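Glycoside hydrolase (Streptococcus pneumoniae serotype 4, PDB 6ORH) probably acts as a family 29 alpha-L-fucosidase, hydrolysing alpha-linked fucose from host-derived carbohydrate antigens. Local coordinates at residues F26-P31 against G121-P126; F81-T86 against Y91-S96; S96-G101 against L106-Q111. The protein carries 2 engineered substitutions. One frame throughout, in Å; residues are numbered along the deposited sequence. Where two conformers were deposited one is given.

Interaction 1 (F26-P31 against G121-P126); sequences FIHFGP and GVYLSP. With FUC (alpha-L-fucopyranose), chain C.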
loop_
_atom_site.group_PDB
_atom_site.type_symbol
_atom_site.label_atom_id
_atom_site.label_comp_id
_atom_site.label_asym_id
_atom_site.label_seq_id
_atom_site.Cartn_x
_atom_site.Cartn_y
_atom_site.Cartn_z
ATOM N N PHE A 26 5.081 23.593 -3.400
ATOM C CA PHE A 26 4.586 24.077 -4.676
ATOM C C PHE A 26 3.703 25.287 -4.385
ATOM O O PHE A 26 3.018 25.300 -3.357
ATOM C CB PHE A 26 3.660 23.015 -5.264
ATOM C CG PHE A 26 3.834 22.586 -6.701
ATOM C CD1 PHE A 26 4.454 23.384 -7.666
ATOM C CD2 PHE A 26 3.262 21.377 -7.105
ATOM C CE1 PHE A 26 4.552 22.956 -8.980
ATOM C CE2 PHE A 26 3.373 20.946 -8.422
ATOM C CZ PHE A 26 4.011 21.738 -9.357
ATOM N N ILE A 27 3.739 26.291 -5.271
ATOM C CA ILE A 27 2.807 27.411 -5.138
ATOM C C ILE A 27 2.065 27.580 -6.462
ATOM O O ILE A 27 2.680 27.939 -7.473
ATOM C CB ILE A 27 3.556 28.695 -4.713
ATOM C CG1 ILE A 27 4.170 28.545 -3.313
ATOM C CG2 ILE A 27 2.594 29.879 -4.772
ATOM C CD1 ILE A 27 4.775 29.834 -2.701
ATOM N N HIS A 28 0.742 27.317 -6.438
ATOM C CA HIS A 28 -0.160 27.623 -7.545
ATOM C C HIS A 28 -0.955 28.875 -7.165
ATOM O O HIS A 28 -1.723 28.850 -6.208
ATOM C CB HIS A 28 -1.157 26.474 -7.848
ATOM C CG HIS A 28 -0.579 25.311 -8.599
ATOM N ND1 HIS A 28 0.348 24.446 -8.025
ATOM C CD2 HIS A 28 -0.833 24.838 -9.844
ATOM C CE1 HIS A 28 0.648 23.495 -8.924
ATOM N NE2 HIS A 28 -0.070 23.709 -10.029
ATOM N N PHE A 29 -0.731 29.952 -7.923
ATOM C CA PHE A 29 -1.402 31.227 -7.686
ATOM C C PHE A 29 -1.500 31.942 -9.027
ATOM O O PHE A 29 -0.613 31.817 -9.871
ATOM C CB PHE A 29 -0.550 32.054 -6.722
ATOM C CG PHE A 29 -1.089 33.439 -6.440
ATOM C CD1 PHE A 29 -2.268 33.593 -5.727
ATOM C CD2 PHE A 29 -0.437 34.563 -6.912
ATOM C CE1 PHE A 29 -2.778 34.862 -5.461
ATOM C CE2 PHE A 29 -0.927 35.837 -6.631
ATOM C CZ PHE A 29 -2.115 35.979 -5.928
ATOM N N GLY A 30 -2.614 32.645 -9.261
ATOM C CA GLY A 30 -2.727 33.386 -10.504
ATOM C C GLY A 30 -4.181 33.774 -10.749
ATOM O O GLY A 30 -4.967 33.794 -9.813
ATOM N N PRO A 31 -4.551 34.063 -12.006
ATOM C CA PRO A 31 -5.943 34.354 -12.361
ATOM C C PRO A 31 -6.932 33.317 -11.838
ATOM O O PRO A 31 -8.019 33.668 -11.399
ATOM C CB PRO A 31 -5.884 34.350 -13.888
ATOM C CG PRO A 31 -4.494 34.874 -14.193
ATOM C CD PRO A 31 -3.641 34.157 -13.160
ATOM N N GLY A 121 12.346 26.504 -7.632
ATOM C CA GLY A 121 11.944 25.867 -8.876
ATOM C C GLY A 121 10.978 26.766 -9.620
ATOM O O GLY A 121 10.401 27.691 -9.021
ATOM N N VAL A 122 10.847 26.507 -10.920
ATOM C CA VAL A 122 9.953 27.323 -11.721
ATOM C C VAL A 122 9.113 26.418 -12.605
ATOM O O VAL A 122 9.638 25.497 -13.255
ATOM C CB VAL A 122 10.720 28.373 -12.553
ATOM C CG1 VAL A 122 11.722 27.746 -13.518
ATOM C CG2 VAL A 122 9.717 29.226 -13.341
ATOM N N TYR A 123 7.802 26.686 -12.602
ATOM C CA TYR A 123 6.823 25.920 -13.383
ATOM C C TYR A 123 6.326 26.835 -14.489
ATOM O O TYR A 123 5.764 27.899 -14.210
ATOM C CB TYR A 123 5.706 25.442 -12.446
ATOM C CG TYR A 123 4.428 24.845 -13.019
ATOM C CD1 TYR A 123 3.643 25.542 -13.932
ATOM C CD2 TYR A 123 3.913 23.682 -12.451
ATOM C CE1 TYR A 123 2.463 24.983 -14.408
ATOM C CE2 TYR A 123 2.711 23.140 -12.879
ATOM C CZ TYR A 123 1.983 23.801 -13.859
ATOM O OH TYR A 123 0.756 23.326 -14.266
ATOM N N LEU A 124 6.567 26.417 -15.738
ATOM C CA LEU A 124 6.179 27.185 -16.913
ATOM C C LEU A 124 5.385 26.242 -17.808
ATOM O O LEU A 124 5.959 25.321 -18.391
ATOM C CB LEU A 124 7.458 27.656 -17.620
ATOM C CG LEU A 124 7.291 28.586 -18.820
ATOM C CD1 LEU A 124 6.865 29.986 -18.375
ATOM C CD2 LEU A 124 8.644 28.682 -19.553
ATOM N N SER A 125 4.065 26.432 -17.877
ATOM C CA SER A 125 3.238 25.427 -18.536
ATOM C C SER A 125 3.570 25.235 -20.027
ATOM O O SER A 125 3.460 26.184 -20.807
ATOM C CB SER A 125 1.774 25.741 -18.345
ATOM O OG SER A 125 0.960 24.780 -19.038
ATOM N N PRO A 126 3.886 24.013 -20.516
ATOM C CA PRO A 126 3.994 23.799 -21.969
ATOM C C PRO A 126 2.664 24.078 -22.681
ATOM O O PRO A 126 2.664 24.814 -23.672
ATOM C CB PRO A 126 4.446 22.331 -22.065
ATOM C CG PRO A 126 5.203 22.146 -20.761
ATOM C CD PRO A 126 4.291 22.820 -19.742
HETATM C C1 FUC C . -1.807 18.998 -13.683
HETATM C C2 FUC C . -2.315 20.403 -13.959
HETATM C C3 FUC C . -2.838 20.970 -12.644
HETATM C C4 FUC C . -1.684 21.115 -11.645
HETATM C C5 FUC C . -1.046 19.716 -11.455
HETATM C C6 FUC C . 0.223 19.774 -10.625
HETATM O O2 FUC C . -3.386 20.287 -14.913
HETATM O O3 FUC C . -3.445 22.250 -12.896
HETATM O O4 FUC C . -0.738 22.093 -12.160
HETATM O O5 FUC C . -0.715 19.072 -12.750
#
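His28 and Tyr123 converge on a single sugar hydroxyl, O4 of the bound alpha-L-fucopyranose, and show how a glycosidase pocket can be built from aromatic side chains that also pack on one another. His28 NE2 lies 2.8 Å from fucose O4, which sits at the edge of the imidazole near its plane; either partner could supply the proton. The phenol of Tyr123 donates to the same oxygen, with OH and fucose O4 2.9 Å apart, so two side chains from different parts of the barrel grip one hydroxyl. Trp39, His77, His78 and Asn171 also hydrogen-bond the sugar.

Between themselves the rings meet obliquely: NE2 of His28 is 4.0 Å from CE2 of Tyr123, and the planes are turned by 71°. Phe26 completes the cluster. It touches Tyr123 rim to rim, CE1 against CD2 at 3.6 Å, with neither ring over the face of the other. Its CE2 comes within 4.0 Å of fucose C6, the methyl group that marks a 6-deoxy sugar.

The next shell fixes these groups. CE1 of His28 stands above the centre of the Phe26 ring, 3.6 Å from its plane, while ND1 is hydrogen-bonded to Asn295 OD1. Tyr123 carries CG anti to the backbone N (chi1 169°), which sends the ring across toward Phe26 and His28.

This is the substrate end of a TIM-type barrel, where residues at the C-terminal ends of parallel strands form the pocket. Strand 70-74 runs between strands 23-27 and 119-124, pairing with both; its Ile72 touches Phe26, and its Val74 touches both His28 and Tyr123. Strand 292-295 pairs with 23-27 along its other edge, and helix 139-154 packs against Val122 and Leu124.

Interaction 2 (F81-T86 against Y91-S96); sequences FVLYPT and YSVKVS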
loop_
_atom_site.group_PDB
_atom_site.type_symbol
_atom_site.label_atom_id
_atom_site.label_comp_id
_atom_site.label_asym_id
_atom_site.label_seq_id
_atom_site.Cartn_x
_atom_site.Cartn_y
_atom_site.Cartn_z
ATOM N N PHE A 81 -1.279 33.183 -18.595
ATOM C CA PHE A 81 -0.962 34.475 -17.993
ATOM C C PHE A 81 0.371 34.404 -17.241
ATOM O O PHE A 81 0.525 33.574 -16.340
ATOM C CB PHE A 81 -2.121 34.891 -17.092
ATOM C CG PHE A 81 -1.979 36.280 -16.529
ATOM C CD1 PHE A 81 -2.205 37.394 -17.331
ATOM C CD2 PHE A 81 -1.589 36.474 -15.212
ATOM C CE1 PHE A 81 -2.104 38.678 -16.816
ATOM C CE2 PHE A 81 -1.485 37.764 -14.702
ATOM C CZ PHE A 81 -1.726 38.855 -15.506
ATOM N N VAL A 82 1.297 35.317 -17.592
ATOM C CA VAL A 82 2.671 35.252 -17.116
ATOM C C VAL A 82 2.831 36.166 -15.900
ATOM O O VAL A 82 2.388 37.310 -15.929
ATOM C CB VAL A 82 3.629 35.576 -18.273
ATOM C CG1 VAL A 82 5.078 35.475 -17.824
ATOM C CG2 VAL A 82 3.381 34.639 -19.464
ATOM N N LEU A 83 3.445 35.670 -14.811
ATOM C CA LEU A 83 3.413 36.369 -13.527
ATOM C C LEU A 83 4.717 37.146 -13.286
ATOM O O LEU A 83 5.009 37.562 -12.157
ATOM C CB LEU A 83 3.146 35.334 -12.421
ATOM C CG LEU A 83 1.779 34.651 -12.532
ATOM C CD1 LEU A 83 1.657 33.577 -11.465
ATOM C CD2 LEU A 83 0.649 35.668 -12.355
ATOM N N TYR A 84 5.514 37.310 -14.350
ATOM C CA TYR A 84 6.662 38.211 -14.325
ATOM C C TYR A 84 6.571 39.024 -15.612
ATOM O O TYR A 84 5.917 38.606 -16.560
ATOM C CB TYR A 84 7.989 37.452 -14.180
ATOM C CG TYR A 84 8.435 36.694 -15.408
ATOM C CD1 TYR A 84 7.946 35.419 -15.685
ATOM C CD2 TYR A 84 9.322 37.262 -16.330
ATOM C CE1 TYR A 84 8.350 34.733 -16.823
ATOM C CE2 TYR A 84 9.724 36.586 -17.475
ATOM C CZ TYR A 84 9.221 35.318 -17.734
ATOM O OH TYR A 84 9.594 34.674 -18.884
ATOM N N PRO A 85 7.191 40.223 -15.678
ATOM C CA PRO A 85 7.104 41.079 -16.866
ATOM C C PRO A 85 7.934 40.651 -18.075
ATOM O O PRO A 85 8.889 41.309 -18.501
ATOM C CB PRO A 85 7.463 42.450 -16.260
ATOM C CG PRO A 85 8.466 42.104 -15.214
ATOM C CD PRO A 85 7.912 40.850 -14.559
ATOM N N THR A 86 7.546 39.513 -18.644
ATOM C CA THR A 86 8.213 38.969 -19.809
ATOM C C THR A 86 8.185 39.973 -20.967
ATOM O O THR A 86 7.233 40.740 -21.115
ATOM C CB THR A 86 7.506 37.672 -20.242
ATOM O OG1 THR A 86 8.127 37.132 -21.400
ATOM C CG2 THR A 86 6.006 37.808 -20.437
ATOM N N TYR A 91 0.352 39.292 -22.337
ATOM C CA TYR A 91 -0.573 38.696 -21.379
ATOM C C TYR A 91 0.161 38.368 -20.080
ATOM O O TYR A 91 0.483 37.212 -19.810
ATOM C CB TYR A 91 -1.261 37.461 -21.968
ATOM C CG TYR A 91 -2.495 36.979 -21.245
ATOM C CD1 TYR A 91 -3.561 37.838 -20.989
ATOM C CD2 TYR A 91 -2.635 35.651 -20.870
ATOM C CE1 TYR A 91 -4.727 37.378 -20.389
ATOM C CE2 TYR A 91 -3.787 35.183 -20.255
ATOM C CZ TYR A 91 -4.828 36.056 -19.989
ATOM O OH TYR A 91 -5.967 35.594 -19.404
ATOM N N SER A 92 0.427 39.409 -19.293
ATOM C CA SER A 92 1.272 39.278 -18.112
ATOM C C SER A 92 0.838 40.299 -17.065
ATOM O O SER A 92 -0.073 41.108 -17.270
ATOM C CB SER A 92 2.721 39.491 -18.493
ATOM O OG SER A 92 2.984 40.900 -18.523
ATOM N N VAL A 93 1.506 40.240 -15.915
ATOM C CA VAL A 93 1.302 41.184 -14.831
ATOM C C VAL A 93 1.492 42.630 -15.288
ATOM O O VAL A 93 1.014 43.511 -14.587
ATOM C CB VAL A 93 2.227 40.843 -13.648
ATOM C CG1 VAL A 93 1.657 39.661 -12.859
ATOM C CG2 VAL A 93 3.675 40.620 -14.072
ATOM N N LYS A 94 2.177 42.850 -16.411
ATOM C CA LYS A 94 2.372 44.218 -16.901
ATOM C C LYS A 94 1.037 44.924 -17.135
ATOM O O LYS A 94 0.964 46.151 -17.006
ATOM C CB LYS A 94 3.120 44.247 -18.231
ATOM C CG LYS A 94 4.623 44.028 -18.172
ATOM C CD LYS A 94 5.280 44.410 -19.497
ATOM C CE LYS A 94 6.789 44.278 -19.452
ATOM N NZ LYS A 94 7.415 44.632 -20.752
ATOM N N VAL A 95 -0.015 44.176 -17.473
ATOM C CA VAL A 95 -1.296 44.803 -17.769
ATOM C C VAL A 95 -2.300 44.598 -16.634
ATOM O O VAL A 95 -3.500 44.866 -16.793
ATOM C CB VAL A 95 -1.855 44.346 -19.132
ATOM C CG1 VAL A 95 -0.959 44.767 -20.293
ATOM C CG2 VAL A 95 -2.141 42.856 -19.184
ATOM N N SER A 96 -1.811 44.167 -15.460
ATOM C CA SER A 96 -2.678 44.000 -14.309
ATOM C C SER A 96 -2.518 45.208 -13.384
ATOM O O SER A 96 -1.520 45.910 -13.461
ATOM C CB SER A 96 -2.390 42.710 -13.582
ATOM O OG SER A 96 -1.333 42.871 -12.643
HETATM O O HOH W 1 4.710 41.267 -20.531
HETATM O O HOH W 2 6.364 42.703 -22.995
#
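The carbonyl oxygen of Thr86 is gripped by two waters, each of which ties it to the facing segment. One water donates to Thr86 O at 2.6 Å and accepts from Ser92 OG; the other donates to Thr86 O and accepts from Lys94 NZ. Ser92 OG in turn takes the backbone N-H of Lys94 at 3.0 Å, closing an ST turn. The extended chain of Lys94 runs alongside Pro85, with CE 3.7 Å from Pro85 CB.

Both segments belong to the long loop that joins strand 70-74 to helix 105-116 of the barrel, and a single beta bridge, Val82 with Ser92, pins them together. Its two bonds flank Ser92: Val82 N donates to Tyr91 O at 3.0 Å, and Val93 N returns a bond to Val82 O at 3.1 Å.

On the side of Phe81 the packing becomes aromatic. A T-shaped pair forms, the edge of Phe81 toward the face of Tyr91, with planes at 82° and Phe81 CD1 over the centre of the Tyr91 ring. Tyr91 OH is held by Glu44 O. Val93 crosses both Phe81 and Leu83 at about a right angle, its CG1 lying 4.1 Å from Leu83 CD2.

Interaction 3 (S96-G101 against L106-Q111); sequences SPWRRG and LLEVSQ. With EDO (1,2-ethanediol), chain J.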
loop_
_atom_site.group_PDB
_atom_site.type_symbol
_atom_site.label_atom_id
_atom_site.label_comp_id
_atom_site.label_asym_id
_atom_site.label_seq_id
_atom_site.Cartn_x
_atom_site.Cartn_y
_atom_site.Cartn_z
ATOM N N SER A 96 -1.811 44.167 -15.460
ATOM C CA SER A 96 -2.678 44.000 -14.309
ATOM C C SER A 96 -2.518 45.208 -13.384
ATOM O O SER A 96 -1.520 45.910 -13.461
ATOM C CB SER A 96 -2.390 42.710 -13.582
ATOM O OG SER A 96 -1.333 42.871 -12.643
ATOM N N PRO A 97 -3.500 45.510 -12.513
ATOM C CA PRO A 97 -3.339 46.615 -11.565
ATOM C C PRO A 97 -2.421 46.321 -10.389
ATOM O O PRO A 97 -2.054 47.229 -9.641
ATOM C CB PRO A 97 -4.753 46.903 -11.064
ATOM C CG PRO A 97 -5.554 45.651 -11.356
ATOM C CD PRO A 97 -4.835 44.903 -12.460
ATOM N N TRP A 98 -2.057 45.045 -10.215
ATOM C CA TRP A 98 -1.179 44.703 -9.107
ATOM C C TRP A 98 0.106 45.531 -9.222
ATOM O O TRP A 98 0.695 45.585 -10.294
ATOM C CB TRP A 98 -0.880 43.189 -9.193
ATOM C CG TRP A 98 0.013 42.675 -8.103
ATOM C CD1 TRP A 98 -0.208 42.777 -6.765
ATOM C CD2 TRP A 98 1.253 41.954 -8.254
ATOM N NE1 TRP A 98 0.817 42.200 -6.063
ATOM C CE2 TRP A 98 1.720 41.672 -6.949
ATOM C CE3 TRP A 98 2.011 41.532 -9.350
ATOM C CZ2 TRP A 98 2.930 41.016 -6.721
ATOM C CZ3 TRP A 98 3.190 40.842 -9.128
ATOM C CH2 TRP A 98 3.637 40.583 -7.827
ATOM N N ARG A 99 0.558 46.159 -8.115
ATOM C CA ARG A 99 1.782 46.969 -8.117
ATOM C C ARG A 99 1.770 48.017 -9.240
ATOM O O ARG A 99 2.823 48.402 -9.759
ATOM C CB ARG A 99 3.039 46.099 -8.205
ATOM C CG ARG A 99 3.047 44.919 -7.243
ATOM C CD ARG A 99 3.467 45.327 -5.848
ATOM N NE ARG A 99 3.820 44.149 -5.060
ATOM C CZ ARG A 99 3.205 43.785 -3.937
ATOM N NH1 ARG A 99 2.214 44.512 -3.446
ATOM N NH2 ARG A 99 3.592 42.694 -3.284
ATOM N N ARG A 100 0.569 48.473 -9.610
ATOM C CA ARG A 100 0.352 49.441 -10.684
ATOM C C ARG A 100 1.049 49.031 -11.977
ATOM O O ARG A 100 1.618 49.870 -12.678
ATOM C CB ARG A 100 0.818 50.844 -10.280
ATOM C CG ARG A 100 -0.320 51.831 -10.073
ATOM C CD ARG A 100 0.141 52.937 -9.137
ATOM N NE ARG A 100 1.018 52.382 -8.114
ATOM C CZ ARG A 100 1.294 52.985 -6.961
ATOM N NH1 ARG A 100 0.760 54.168 -6.706
ATOM N NH2 ARG A 100 2.077 52.403 -6.072
ATOM N N GLY A 101 0.987 47.734 -12.299
ATOM C CA GLY A 101 1.527 47.240 -13.545
ATOM C C GLY A 101 3.027 46.950 -13.510
ATOM O O GLY A 101 3.557 46.472 -14.503
ATOM N N LEU A 106 7.950 36.632 -9.694
ATOM C CA LEU A 106 9.158 35.819 -9.658
ATOM C C LEU A 106 10.271 36.557 -8.914
ATOM O O LEU A 106 10.984 35.935 -8.136
ATOM C CB LEU A 106 9.552 35.372 -11.073
ATOM C CG LEU A 106 10.815 34.509 -11.162
ATOM C CD1 LEU A 106 10.685 33.237 -10.334
ATOM C CD2 LEU A 106 11.104 34.155 -12.609
ATOM N N LEU A 107 10.377 37.884 -9.128
ATOM C CA LEU A 107 11.367 38.661 -8.391
ATOM C C LEU A 107 11.039 38.681 -6.897
ATOM O O LEU A 107 11.942 38.484 -6.074
ATOM C CB LEU A 107 11.386 40.092 -8.939
ATOM C CG LEU A 107 12.428 40.998 -8.280
ATOM C CD1 LEU A 107 13.830 40.496 -8.576
ATOM C CD2 LEU A 107 12.271 42.425 -8.802
ATOM N N GLU A 108 9.779 38.962 -6.527
ATOM C CA GLU A 108 9.427 39.074 -5.113
ATOM C C GLU A 108 9.733 37.767 -4.378
ATOM O O GLU A 108 10.339 37.790 -3.302
ATOM C CB GLU A 108 7.978 39.502 -4.895
ATOM C CG GLU A 108 7.722 40.888 -5.471
ATOM C CD GLU A 108 6.414 41.507 -5.036
ATOM O OE1 GLU A 108 5.671 40.882 -4.264
ATOM O OE2 GLU A 108 6.127 42.647 -5.508
ATOM N N VAL A 109 9.363 36.632 -4.995
ATOM C CA VAL A 109 9.636 35.341 -4.366
ATOM C C VAL A 109 11.145 35.103 -4.301
ATOM O O VAL A 109 11.629 34.587 -3.295
ATOM C CB VAL A 109 8.880 34.191 -5.075
ATOM C CG1 VAL A 109 9.265 32.834 -4.472
ATOM C CG2 VAL A 109 7.372 34.378 -4.942
ATOM N N SER A 110 11.858 35.428 -5.392
ATOM C CA SER A 110 13.287 35.177 -5.490
ATOM C C SER A 110 14.048 35.978 -4.436
ATOM O O SER A 110 14.989 35.446 -3.859
ATOM C CB SER A 110 13.799 35.505 -6.882
ATOM O OG SER A 110 13.277 34.575 -7.835
ATOM N N GLN A 111 13.617 37.221 -4.187
ATOM C CA GLN A 111 14.304 38.039 -3.182
ATOM C C GLN A 111 14.199 37.372 -1.814
ATOM O O GLN A 111 15.214 37.266 -1.097
ATOM C CB GLN A 111 13.668 39.423 -3.103
ATOM C CG GLN A 111 14.048 40.277 -4.295
ATOM C CD GLN A 111 13.225 41.536 -4.385
ATOM O OE1 GLN A 111 12.107 41.617 -3.868
ATOM N NE2 GLN A 111 13.779 42.529 -5.061
HETATM C C1 EDO J . 2.349 44.229 -0.047
HETATM O O1 EDO J . 1.464 43.688 -0.983
HETATM C C2 EDO J . 1.573 45.148 0.774
HETATM O O2 EDO J . 0.854 45.979 -0.107
#
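Arg99 points its CB toward Glu108, and its chain then bends at chi2 (-81°) on the way to the carboxylate. CG lies over the centre of the neighbouring Trp98 ring, 3.5 Å above its plane. CD comes 3.8 Å from Glu108 OE2, and the next atom, NE, donates to that same oxygen at 2.8 Å. NH2 bonds to Glu108 OE1 at 2.9 Å. The result is a side-on, two-pronged salt bridge: guanidinium and carboxylate are nearly coplanar, 19° apart, and both oxygens use their syn lone pairs.

The bridge fastens the loop leading out of strand 70-74 to helix 105-116, the helix that this loop feeds within the beta-alpha barrel. Glu108 reaches out from the helix with its chain extended beyond CG, meeting Arg99 from the opposite direction.

Trp98 flanks the ion pair. Its NE1 sits over one face of the guanidinium, whereas the far rim of the indole, at CZ2, approaches Glu108 OE1 edge-on at 3.7 Å. At the tip of the arginine, NH1 donates to O1 of an ethanediol, probably from the crystallisation liquor, at 2.7 Å, and NH2 has a further partner in Leu54 O.

All three contacts lie in the TIM-type barrel domain, on the same side of the chain's centre. Interaction 1 closes a long stretch of chain, from strand 23-27 to strand 119-124, and interactions 2 and 3 are nested within it one after the other, sharing Ser96. The centre of interaction 1 is about 13 Å from that of interaction 2 and about 14 Å from that of interaction 3; the latter two are about 9 Å apart. Pro31 CG packs on Phe81 CD2 at 3.5 Å, joining the first two, and Val93 touches Trp98. The loop after strand 70-74, which also supplies His77 and His78 to the fucose, is thus tied both to itself and to helix 105-116.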